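Local coordinates for sensor protein (Rhodopseudomonas palustris, PDB 2OOL) that binds biliverdin as a bacteriophytochrome photoreceptor and, through kinase regions beyond this chromophore-binding domain, probably phosphorylates protein histidine in response to light, at residues A[179-184]-A[202-207]; A[279-284]-A[297-302]; A[165-170]-A[197-202]. All coordinates share one frame; numbering follows the deposited sequence.

Contact 1: residues A[179-184]-A[202-207]; sequences FDRIKV and SGIPSL. With LBV (3-[2-[(Z)-[3-(2-carboxyethyl)-5-[(Z)-(4-ethenyl-3-methyl-5-oxidanylidene-pyrrol-2-ylidene)methyl]-4-methyl-pyrrol-1-ium -2-ylidene]methyl]-5-[(Z)-[(3E)-3-ethylidene-4-methyl-5-oxidanylidene-pyrrolidin-2-ylidene]methyl]-4-methyl-1H-pyrrol-3- yl]propanoic acid), chain C.
The guanidinium of Arg-181 holds the loop 202-207 at two points. Its NH2 gives a hydrogen bond to Pro-205 O (2.9 Å, N-H...O angle 163°). The oxygen lies in the guanidinium plane, while the donor stands 41° out of the carbonyl plane. Leu-207 covers one face of the group, its CD1 centred 3.5 Å above that plane, and the two side chains cross at about a right angle. The arginine chain is extended up to a bend at chi3 (62°), which brings its edge to Pro-205 O and one face under Leu-207 CD1. Nearer the backbone, Ile-204 CG2 meets Arg-181 CB at 4.0 Å, and Ile-204 CG1 lies 3.9 Å from Asp-180 CB. Lys-183 CD touches Leu-207 CD1 (3.9 Å), and both residues border the biliverdin D ring: Lys-183 CE is 3.7 Å from LBV O_D. Lys-183 NZ sits 2.9 Å from Arg-181 NE in the guanidinium plane; both are donors and form no hydrogen bond with each other, a proximity that may lower the lysine's proton affinity.

Asp-180 and Arg-181 both stand opposite His-299, a classic beta bulge at the start of strand 181-187 in the GAF-domain sheet. In the next shell, Arg-181 NH1 is hydrogen-bonded to His-299 ND1, so one guanidinium joins the loop to a neighbouring strand. A leucine here would probably leave Pro-205 O and His-299 ND1 without this donor, remove the flat surface under Leu-207 CD1 and weaken the hold on the Pro-205 part of the loop. Asp-180 OD2 accepts from Leu-301 N. Glu-198 fixes the loop's far end, pairing OE1 with Ser-206 OG and OE2 with Leu-207 N.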
# COMPACT_ATOMS: atom_id res chain seq x y z
N PHE A 179 -13.11 -6.12 -10.27
CA PHE A 179 -14.56 -6.11 -10.47
C PHE A 179 -14.82 -5.43 -11.82
O PHE A 179 -14.07 -4.56 -12.26
CB PHE A 179 -15.29 -5.39 -9.32
CG PHE A 179 -15.77 -6.31 -8.20
CD1 PHE A 179 -14.96 -7.32 -7.67
CD2 PHE A 179 -17.02 -6.12 -7.65
CE1 PHE A 179 -15.40 -8.11 -6.63
CE2 PHE A 179 -17.48 -6.90 -6.60
CZ PHE A 179 -16.67 -7.90 -6.09
N ASP A 180 -15.89 -5.86 -12.49
CA ASP A 180 -16.31 -5.33 -13.79
C ASP A 180 -16.58 -3.81 -13.89
O ASP A 180 -16.38 -3.21 -14.93
CB ASP A 180 -17.57 -6.10 -14.21
CG ASP A 180 -17.25 -7.53 -14.66
OD1 ASP A 180 -16.13 -7.70 -15.16
OD2 ASP A 180 -18.08 -8.46 -14.51
N ARG A 181 -17.08 -3.20 -12.83
CA ARG A 181 -17.58 -1.82 -12.87
C ARG A 181 -17.51 -1.16 -11.51
O ARG A 181 -18.08 -1.66 -10.55
CB ARG A 181 -19.04 -1.80 -13.34
CG ARG A 181 -19.62 -0.39 -13.57
CD ARG A 181 -21.04 -0.46 -14.13
NE ARG A 181 -21.98 -1.10 -13.22
CZ ARG A 181 -23.13 -1.65 -13.60
NH1 ARG A 181 -23.92 -2.17 -12.70
NH2 ARG A 181 -23.51 -1.67 -14.85
N ILE A 182 -16.78 -0.06 -11.43
CA ILE A 182 -16.66 0.71 -10.21
C ILE A 182 -17.28 2.08 -10.45
O ILE A 182 -16.94 2.75 -11.43
CB ILE A 182 -15.19 0.88 -9.80
CG1 ILE A 182 -14.43 -0.46 -9.81
CG2 ILE A 182 -15.04 1.61 -8.46
CD1 ILE A 182 -15.01 -1.58 -9.04
N LYS A 183 -18.17 2.50 -9.54
CA LYS A 183 -18.91 3.78 -9.66
C LYS A 183 -18.67 4.62 -8.42
O LYS A 183 -18.62 4.11 -7.35
CB LYS A 183 -20.41 3.51 -9.79
CG LYS A 183 -20.80 2.78 -11.13
CD LYS A 183 -22.08 1.94 -11.00
CE LYS A 183 -21.94 0.81 -9.99
NZ LYS A 183 -21.39 -0.45 -10.50
N VAL A 184 -18.54 5.93 -8.58
CA VAL A 184 -18.57 6.83 -7.42
C VAL A 184 -19.93 7.51 -7.46
O VAL A 184 -20.30 8.13 -8.45
CB VAL A 184 -17.44 7.83 -7.44
CG1 VAL A 184 -17.51 8.71 -6.17
CG2 VAL A 184 -16.14 7.08 -7.53
N SER A 202 -14.33 -3.69 -20.65
CA SER A 202 -15.03 -3.77 -21.94
C SER A 202 -16.25 -4.68 -21.87
O SER A 202 -16.23 -5.73 -21.20
CB SER A 202 -14.06 -4.34 -23.00
OG SER A 202 -13.44 -5.50 -22.42
N GLY A 203 -17.31 -4.29 -22.58
CA GLY A 203 -18.54 -5.09 -22.65
C GLY A 203 -19.60 -4.61 -21.69
O GLY A 203 -20.77 -4.45 -22.05
N ILE A 204 -19.14 -4.29 -20.48
CA ILE A 204 -19.97 -3.89 -19.36
C ILE A 204 -20.76 -2.61 -19.63
O ILE A 204 -20.19 -1.62 -20.02
CB ILE A 204 -19.08 -3.69 -18.08
CG1 ILE A 204 -18.17 -4.90 -17.87
CG2 ILE A 204 -19.92 -3.44 -16.84
CD1 ILE A 204 -18.90 -6.23 -17.98
N PRO A 205 -22.07 -2.63 -19.36
CA PRO A 205 -22.86 -1.41 -19.50
C PRO A 205 -22.52 -0.34 -18.45
O PRO A 205 -22.19 -0.66 -17.28
CB PRO A 205 -24.31 -1.88 -19.29
CG PRO A 205 -24.27 -3.33 -19.03
CD PRO A 205 -22.87 -3.77 -18.87
N SER A 206 -22.67 0.92 -18.86
CA SER A 206 -22.39 2.12 -18.09
C SER A 206 -23.64 2.65 -17.39
O SER A 206 -24.74 2.64 -17.97
CB SER A 206 -21.90 3.22 -19.03
OG SER A 206 -21.60 4.41 -18.34
N LEU A 207 -23.47 3.09 -16.13
CA LEU A 207 -24.50 3.86 -15.41
C LEU A 207 -24.05 5.30 -15.12
O LEU A 207 -24.61 5.97 -14.26
CB LEU A 207 -24.83 3.16 -14.10
CG LEU A 207 -25.34 1.72 -14.21
CD1 LEU A 207 -25.41 1.07 -12.86
CD2 LEU A 207 -26.70 1.69 -14.89
C1A LBV C . -34.48 -0.84 -2.94
C1B LBV C . -31.93 -1.70 0.60
O1B LBV C . -28.37 -5.33 4.60
C1C LBV C . -27.75 -0.86 -0.96
O1C LBV C . -22.86 -2.29 -1.98
C1D LBV C . -27.12 0.98 -5.28
C2A LBV C . -35.83 -0.73 -2.28
C2B LBV C . -31.45 -2.15 1.84
O2B LBV C . -26.71 -3.93 4.21
C2C LBV C . -26.37 -0.70 -1.18
O2C LBV C . -24.51 -3.52 -2.80
C2D LBV C . -27.42 2.01 -6.19
C3A LBV C . -35.38 -1.01 -0.83
C3B LBV C . -30.06 -2.13 1.80
C3C LBV C . -26.23 -0.06 -2.40
C3D LBV C . -26.46 1.94 -7.18
C4A LBV C . -33.98 -1.21 -0.80
C4B LBV C . -29.69 -1.59 0.54
C4C LBV C . -27.51 0.14 -2.94
C4D LBV C . -25.61 0.88 -6.85
CAA LBV C . -36.21 -1.04 0.32
CAB LBV C . -29.14 -2.58 2.94
CAC LBV C . -25.14 -1.12 -0.33
CAD LBV C . -26.41 2.77 -8.28
CBA LBV C . -37.75 -0.75 0.42
CBB LBV C . -28.54 -3.96 2.69
CBC LBV C . -24.77 -2.61 -0.59
CBD LBV C . -25.42 2.69 -9.25
CGB LBV C . -27.81 -4.44 3.95
CGC LBV C . -23.97 -2.84 -1.91
CHB LBV C . -33.31 -1.53 0.40
CHC LBV C . -28.31 -1.45 0.19
CHD LBV C . -27.87 0.76 -4.14
CMA LBV C . -36.74 -1.85 -2.82
CMB LBV C . -32.31 -2.64 3.02
CMC LBV C . -24.85 0.31 -2.98
CMD LBV C . -28.56 3.05 -6.15
N_A LBV C . -33.50 -1.11 -2.05
O_A LBV C . -34.28 -0.70 -4.14
N_B LBV C . -30.84 -1.36 -0.11
N_C LBV C . -28.37 -0.35 -2.04
N_D LBV C . -26.05 0.33 -5.72
O_D LBV C . -24.61 0.47 -7.47

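Contact 2: residues A[279-284]-A[297-302]; sequences HAAMSI and SCHNLT. With LBV (3-[2-[(Z)-[3-(2-carboxyethyl)-5-[(Z)-(4-ethenyl-3-methyl-5-oxidanylidene-pyrrol-2-ylidene)methyl]-4-methyl-pyrrol-1-ium -2-ylidene]methyl]-5-[(Z)-[(3E)-3-ethylidene-4-methyl-5-oxidanylidene-pyrrolidin-2-ylidene]methyl]-4-methyl-1H-pyrrol-3- yl]propanoic acid), chain C.
Met-282 and Cys-298 face each other as a hydrogen-bonded antiparallel pair, with Met-282 N to Cys-298 O at 2.9 Å and Cys-298 N to Met-282 O at 2.7 Å. The strand axes run 4.6 Å apart and 168° from one another, as expected of the hairpin 280-288/291-300. Ala-280 and Asn-300 form the next hydrogen-bonded pair, while Ala-281/His-299 and Ser-283/Ser-297 are non-hydrogen-bonded. The pairing ends in a classic beta bulge, where His-279 and Ala-280 both oppose Asn-300; His-279 N bonds Leu-301 O and reaches Asn-300 O only weakly.

On one face, Cys-298 SG meets Met-282 CE at 3.9 Å, and the tip of Ile-284 adds a looser contact to the same sulfur. Ala-280 CB packs on Asn-300 CB beside them. Asn-300 ND2 turns back to Thr-302 O two residues on (3.1 Å), while OD1 accepts from Asp-180 N. Helices 162-177 and 308-332 back this face.

Ala-281, Ser-283, Ser-297 and His-299 lie on the other face, toward the biliverdin. Ser-297 OG donates to the D-ring carbonyl oxygen LBV O_D (2.7 Å), its hydroxyl swung opposite the main-chain nitrogen (chi1 -179°). A water links Ser-297 OG to the propionate oxygen LBV O1C, with a weak third bond to Met-282 O. Ser-283 OG is also modelled as a donor to O1C, at a doubtfully short distance, and has Arg-231 as a second partner. His-299 CE1 makes a close, oblique approach to LBV O_D (2.9 Å), while His-299 ND1 is hydrogen-bonded to Arg-181 NH1.

The hairpin is therefore mostly small and apolar on the Met-282/Cys-298 face, with two serines and a histidine on the pigment face, where Ser-297 OG serves the D-ring carbonyl and the water serves a propionate, perhaps with Ser-283.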
# COMPACT_ATOMS: atom_id res chain seq x y z
N HIS A 279 -23.99 -10.09 -9.91
CA HIS A 279 -24.08 -11.07 -8.80
C HIS A 279 -23.02 -11.02 -7.69
O HIS A 279 -23.04 -11.84 -6.78
CB HIS A 279 -24.17 -12.49 -9.37
CG HIS A 279 -25.48 -12.79 -9.99
ND1 HIS A 279 -26.00 -12.04 -11.02
CD2 HIS A 279 -26.41 -13.73 -9.71
CE1 HIS A 279 -27.18 -12.52 -11.37
NE2 HIS A 279 -27.44 -13.56 -10.61
N ALA A 280 -22.11 -10.07 -7.77
CA ALA A 280 -21.19 -9.72 -6.65
C ALA A 280 -21.29 -8.21 -6.53
O ALA A 280 -21.40 -7.53 -7.55
CB ALA A 280 -19.70 -10.10 -6.98
N ALA A 281 -21.26 -7.71 -5.31
CA ALA A 281 -21.31 -6.29 -4.97
C ALA A 281 -20.37 -6.00 -3.80
O ALA A 281 -20.28 -6.78 -2.85
CB ALA A 281 -22.70 -5.91 -4.55
N MET A 282 -19.69 -4.87 -3.87
CA MET A 282 -18.90 -4.36 -2.75
C MET A 282 -18.96 -2.85 -2.73
O MET A 282 -18.77 -2.20 -3.79
CB MET A 282 -17.44 -4.77 -2.89
CG MET A 282 -16.56 -4.11 -1.79
SD MET A 282 -14.84 -4.65 -1.82
CE MET A 282 -14.33 -4.11 -3.40
N SER A 283 -19.12 -2.28 -1.56
CA SER A 283 -19.14 -0.83 -1.47
C SER A 283 -18.39 -0.30 -0.25
O SER A 283 -18.22 -0.99 0.72
CB SER A 283 -20.58 -0.29 -1.59
OG SER A 283 -21.47 -0.88 -0.65
N ILE A 284 -17.88 0.93 -0.41
CA ILE A 284 -17.10 1.64 0.57
C ILE A 284 -17.71 3.03 0.69
O ILE A 284 -17.91 3.75 -0.32
CB ILE A 284 -15.62 1.79 0.14
CG1 ILE A 284 -14.94 0.42 -0.16
CG2 ILE A 284 -14.84 2.57 1.14
CD1 ILE A 284 -14.92 0.10 -1.61
N SER A 297 -19.19 2.11 -5.29
CA SER A 297 -19.97 0.90 -5.50
C SER A 297 -19.33 0.08 -6.62
O SER A 297 -19.12 0.58 -7.73
CB SER A 297 -21.37 1.30 -5.95
OG SER A 297 -22.22 0.17 -6.17
N CYS A 298 -19.04 -1.18 -6.31
CA CYS A 298 -18.30 -2.09 -7.15
C CYS A 298 -19.19 -3.31 -7.51
O CYS A 298 -19.64 -4.02 -6.66
CB CYS A 298 -17.05 -2.57 -6.40
SG CYS A 298 -16.04 -1.31 -5.53
N HIS A 299 -19.43 -3.53 -8.80
CA HIS A 299 -20.27 -4.64 -9.24
C HIS A 299 -19.49 -5.60 -10.15
O HIS A 299 -18.60 -5.19 -10.90
CB HIS A 299 -21.43 -4.10 -10.05
CG HIS A 299 -22.46 -3.37 -9.25
ND1 HIS A 299 -23.42 -2.58 -9.85
CD2 HIS A 299 -22.66 -3.28 -7.91
CE1 HIS A 299 -24.18 -2.04 -8.91
NE2 HIS A 299 -23.75 -2.46 -7.73
N ASN A 300 -19.84 -6.87 -10.04
CA ASN A 300 -19.32 -7.89 -10.91
C ASN A 300 -20.48 -8.72 -11.46
O ASN A 300 -21.48 -8.94 -10.78
CB ASN A 300 -18.27 -8.77 -10.20
CG ASN A 300 -17.22 -9.30 -11.18
OD1 ASN A 300 -16.47 -8.53 -11.75
ND2 ASN A 300 -17.18 -10.63 -11.39
N LEU A 301 -20.36 -9.16 -12.69
CA LEU A 301 -21.39 -9.98 -13.29
C LEU A 301 -21.57 -11.29 -12.57
O LEU A 301 -22.70 -11.73 -12.34
CB LEU A 301 -21.04 -10.27 -14.75
CG LEU A 301 -22.10 -11.03 -15.59
CD1 LEU A 301 -23.23 -10.09 -16.07
CD2 LEU A 301 -21.46 -11.76 -16.77
N THR A 302 -20.45 -11.92 -12.21
CA THR A 302 -20.49 -13.28 -11.66
C THR A 302 -19.99 -13.20 -10.21
O THR A 302 -19.29 -12.26 -9.85
CB THR A 302 -19.57 -14.22 -12.53
OG1 THR A 302 -18.26 -13.69 -12.51
CG2 THR A 302 -20.01 -14.25 -14.04
C1A LBV C . -34.48 -0.84 -2.94
C1B LBV C . -31.93 -1.70 0.60
O1B LBV C . -28.37 -5.33 4.60
C1C LBV C . -27.75 -0.86 -0.96
O1C LBV C . -22.86 -2.29 -1.98
C1D LBV C . -27.12 0.98 -5.28
C2A LBV C . -35.83 -0.73 -2.28
C2B LBV C . -31.45 -2.15 1.84
O2B LBV C . -26.71 -3.93 4.21
C2C LBV C . -26.37 -0.70 -1.18
O2C LBV C . -24.51 -3.52 -2.80
C2D LBV C . -27.42 2.01 -6.19
C3A LBV C . -35.38 -1.01 -0.83
C3B LBV C . -30.06 -2.13 1.80
C3C LBV C . -26.23 -0.06 -2.40
C3D LBV C . -26.46 1.94 -7.18
C4A LBV C . -33.98 -1.21 -0.80
C4B LBV C . -29.69 -1.59 0.54
C4C LBV C . -27.51 0.14 -2.94
C4D LBV C . -25.61 0.88 -6.85
CAA LBV C . -36.21 -1.04 0.32
CAB LBV C . -29.14 -2.58 2.94
CAC LBV C . -25.14 -1.12 -0.33
CAD LBV C . -26.41 2.77 -8.28
CBA LBV C . -37.75 -0.75 0.42
CBB LBV C . -28.54 -3.96 2.69
CBC LBV C . -24.77 -2.61 -0.59
CBD LBV C . -25.42 2.69 -9.25
CGB LBV C . -27.81 -4.44 3.95
CGC LBV C . -23.97 -2.84 -1.91
CHB LBV C . -33.31 -1.53 0.40
CHC LBV C . -28.31 -1.45 0.19
CHD LBV C . -27.87 0.76 -4.14
CMA LBV C . -36.74 -1.85 -2.82
CMB LBV C . -32.31 -2.64 3.02
CMC LBV C . -24.85 0.31 -2.98
CMD LBV C . -28.56 3.05 -6.15
N_A LBV C . -33.50 -1.11 -2.05
O_A LBV C . -34.28 -0.70 -4.14
N_B LBV C . -30.84 -1.36 -0.11
N_C LBV C . -28.37 -0.35 -2.04
N_D LBV C . -26.05 0.33 -5.72
O_D LBV C . -24.61 0.47 -7.47
O HOH W 1 -21.86 -2.12 -4.56

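Contact 3: residues A[165-170]-A[197-202]; sequences ACWIAA and AEDRDS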
# COMPACT_ATOMS: atom_id res chain seq x y z
N ALA A 165 -10.71 13.42 -9.54
CA ALA A 165 -10.35 12.77 -8.29
C ALA A 165 -11.14 11.46 -8.16
O ALA A 165 -10.58 10.41 -7.86
CB ALA A 165 -10.63 13.68 -7.11
N CYS A 166 -12.44 11.54 -8.44
CA CYS A 166 -13.31 10.39 -8.34
C CYS A 166 -12.94 9.29 -9.30
O CYS A 166 -13.01 8.10 -8.93
CB CYS A 166 -14.78 10.81 -8.50
SG CYS A 166 -15.33 11.75 -7.06
N TRP A 167 -12.54 9.66 -10.51
CA TRP A 167 -12.14 8.70 -11.54
C TRP A 167 -10.78 8.03 -11.23
O TRP A 167 -10.61 6.84 -11.47
CB TRP A 167 -12.15 9.33 -12.95
CG TRP A 167 -11.76 8.31 -13.98
CD1 TRP A 167 -12.57 7.43 -14.64
CD2 TRP A 167 -10.42 7.99 -14.38
NE1 TRP A 167 -11.83 6.62 -15.47
CE2 TRP A 167 -10.50 6.93 -15.31
CE3 TRP A 167 -9.16 8.52 -14.06
CZ2 TRP A 167 -9.37 6.39 -15.91
CZ3 TRP A 167 -8.04 7.99 -14.67
CH2 TRP A 167 -8.15 6.93 -15.59
N ILE A 168 -9.83 8.77 -10.69
CA ILE A 168 -8.60 8.18 -10.21
C ILE A 168 -8.97 7.12 -9.16
O ILE A 168 -8.51 6.01 -9.21
CB ILE A 168 -7.62 9.25 -9.63
CG1 ILE A 168 -7.09 10.17 -10.77
CG2 ILE A 168 -6.46 8.59 -8.87
CD1 ILE A 168 -6.72 11.61 -10.37
N ALA A 169 -9.85 7.45 -8.23
CA ALA A 169 -10.23 6.49 -7.17
C ALA A 169 -10.84 5.24 -7.78
O ALA A 169 -10.42 4.15 -7.43
CB ALA A 169 -11.19 7.12 -6.18
N ALA A 170 -11.79 5.39 -8.70
CA ALA A 170 -12.56 4.26 -9.26
C ALA A 170 -11.68 3.33 -10.06
O ALA A 170 -11.79 2.11 -9.94
CB ALA A 170 -13.74 4.74 -10.14
N ALA A 197 -18.79 9.37 -11.41
CA ALA A 197 -17.59 8.84 -12.07
C ALA A 197 -17.75 7.34 -12.15
O ALA A 197 -18.56 6.76 -11.42
CB ALA A 197 -16.30 9.20 -11.32
N GLU A 198 -16.99 6.73 -13.06
CA GLU A 198 -17.12 5.33 -13.40
C GLU A 198 -15.87 4.82 -14.10
O GLU A 198 -15.33 5.47 -14.95
CB GLU A 198 -18.28 5.12 -14.35
CG GLU A 198 -18.70 3.67 -14.51
CD GLU A 198 -19.92 3.55 -15.41
OE1 GLU A 198 -19.80 3.96 -16.59
OE2 GLU A 198 -20.99 3.07 -14.91
N ASP A 199 -15.39 3.64 -13.70
CA ASP A 199 -14.43 2.92 -14.54
C ASP A 199 -14.94 1.52 -14.66
O ASP A 199 -15.28 0.88 -13.66
CB ASP A 199 -13.05 2.92 -13.91
CG ASP A 199 -11.93 2.60 -14.91
OD1 ASP A 199 -11.85 3.20 -16.01
OD2 ASP A 199 -11.12 1.73 -14.59
N ARG A 200 -14.98 1.03 -15.89
CA ARG A 200 -15.44 -0.32 -16.18
C ARG A 200 -14.64 -1.01 -17.30
O ARG A 200 -14.01 -0.35 -18.15
CB ARG A 200 -16.91 -0.30 -16.59
CG ARG A 200 -17.19 0.53 -17.76
CD ARG A 200 -18.64 0.44 -18.20
NE ARG A 200 -18.70 0.84 -19.60
CZ ARG A 200 -18.50 2.07 -20.02
NH1 ARG A 200 -18.26 3.06 -19.15
NH2 ARG A 200 -18.54 2.33 -21.30
N ASP A 201 -14.71 -2.34 -17.28
CA ASP A 201 -14.07 -3.20 -18.27
C ASP A 201 -14.92 -3.21 -19.55
O ASP A 201 -16.06 -2.75 -19.56
CB ASP A 201 -13.88 -4.61 -17.65
CG ASP A 201 -12.94 -5.51 -18.48
OD1 ASP A 201 -12.27 -5.01 -19.45
OD2 ASP A 201 -12.87 -6.72 -18.15
N SER A 202 -14.33 -3.69 -20.65
CA SER A 202 -15.03 -3.77 -21.94
C SER A 202 -16.25 -4.68 -21.87
O SER A 202 -16.23 -5.73 -21.20
CB SER A 202 -14.06 -4.34 -23.00
OG SER A 202 -13.44 -5.50 -22.42
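Cys-166 and Ala-197 meet through their CB atoms, 3.6 Å apart, at the tight end of this helix-on-strand contact. The axes of helix 165-170 and strand 197-200 come within 7.2 Å and cross at -29°, a close approach consistent with the small Cys-166, Ala-170 and Ala-197 at the interface. Ala-197 CB also lies 3.9 Å from Trp-167 N, so it rests against the helix backbone. One turn further on, Ala-170 CB sits 4.1 Å from Asp-199 N and faces Asp-199 CB. Val-184 and Ile-182 of the adjoining strand extend this apolar layer, touching Cys-166 and Ala-170 respectively.

Toward solvent the packing changes character. Trp-167 is exposed, and a chi1 of -179° throws its indole away from the main-chain nitrogen and carries it alongside the strand. Its CD1 comes 3.4 Å from Glu-198 O, the oxygen lying at the ring edge near its plane. Beyond, the NE1 corner approaches Asp-199, where Trp-167 NE1 and Asp-199 OD1 are 3.5 Å apart; ring and carboxylate planes stand 85° to each other. The other carboxylate oxygen, Asp-199 OD2, forms a salt bridge with Arg-174 NE of the same helix.

The opposite side of the strand carries Glu-198, which points away from the helix; its side chain is about 7 Å from the bound LBV. Besides its stronger partner Ser-206, Glu-198 OE1 receives a weak bond from Arg-200 NH1 at 3.1 Å, part of a salt bridge.

Such a helix laid against one face of an antiparallel sheet, with the ligand on the other face, is the layered build of a GAF domain.

Overall arrangement
From the N-terminal side, helix 162-177 supplies the first segment of contact 3, and the chain then enters strand 181-187, where contact 1 begins. Contact 3 closes at 197-202 before contact 1 closes at 202-207, so the two loops cross; they share Ser-202, and their centres lie 8 Å apart. Contact 2 follows in series, closing the late hairpin 280-288/291-300. It adjoins contact 1 because strands 181-187 and 291-300 are sheet neighbours, tied by Lys-183 N to Ser-297 O at 2.8 Å. Contacts 2 and 3 do not touch. Together they join helix, central sheet and pigment-side loop within one GAF domain, with contacts 1 and 2 both reaching the biliverdin.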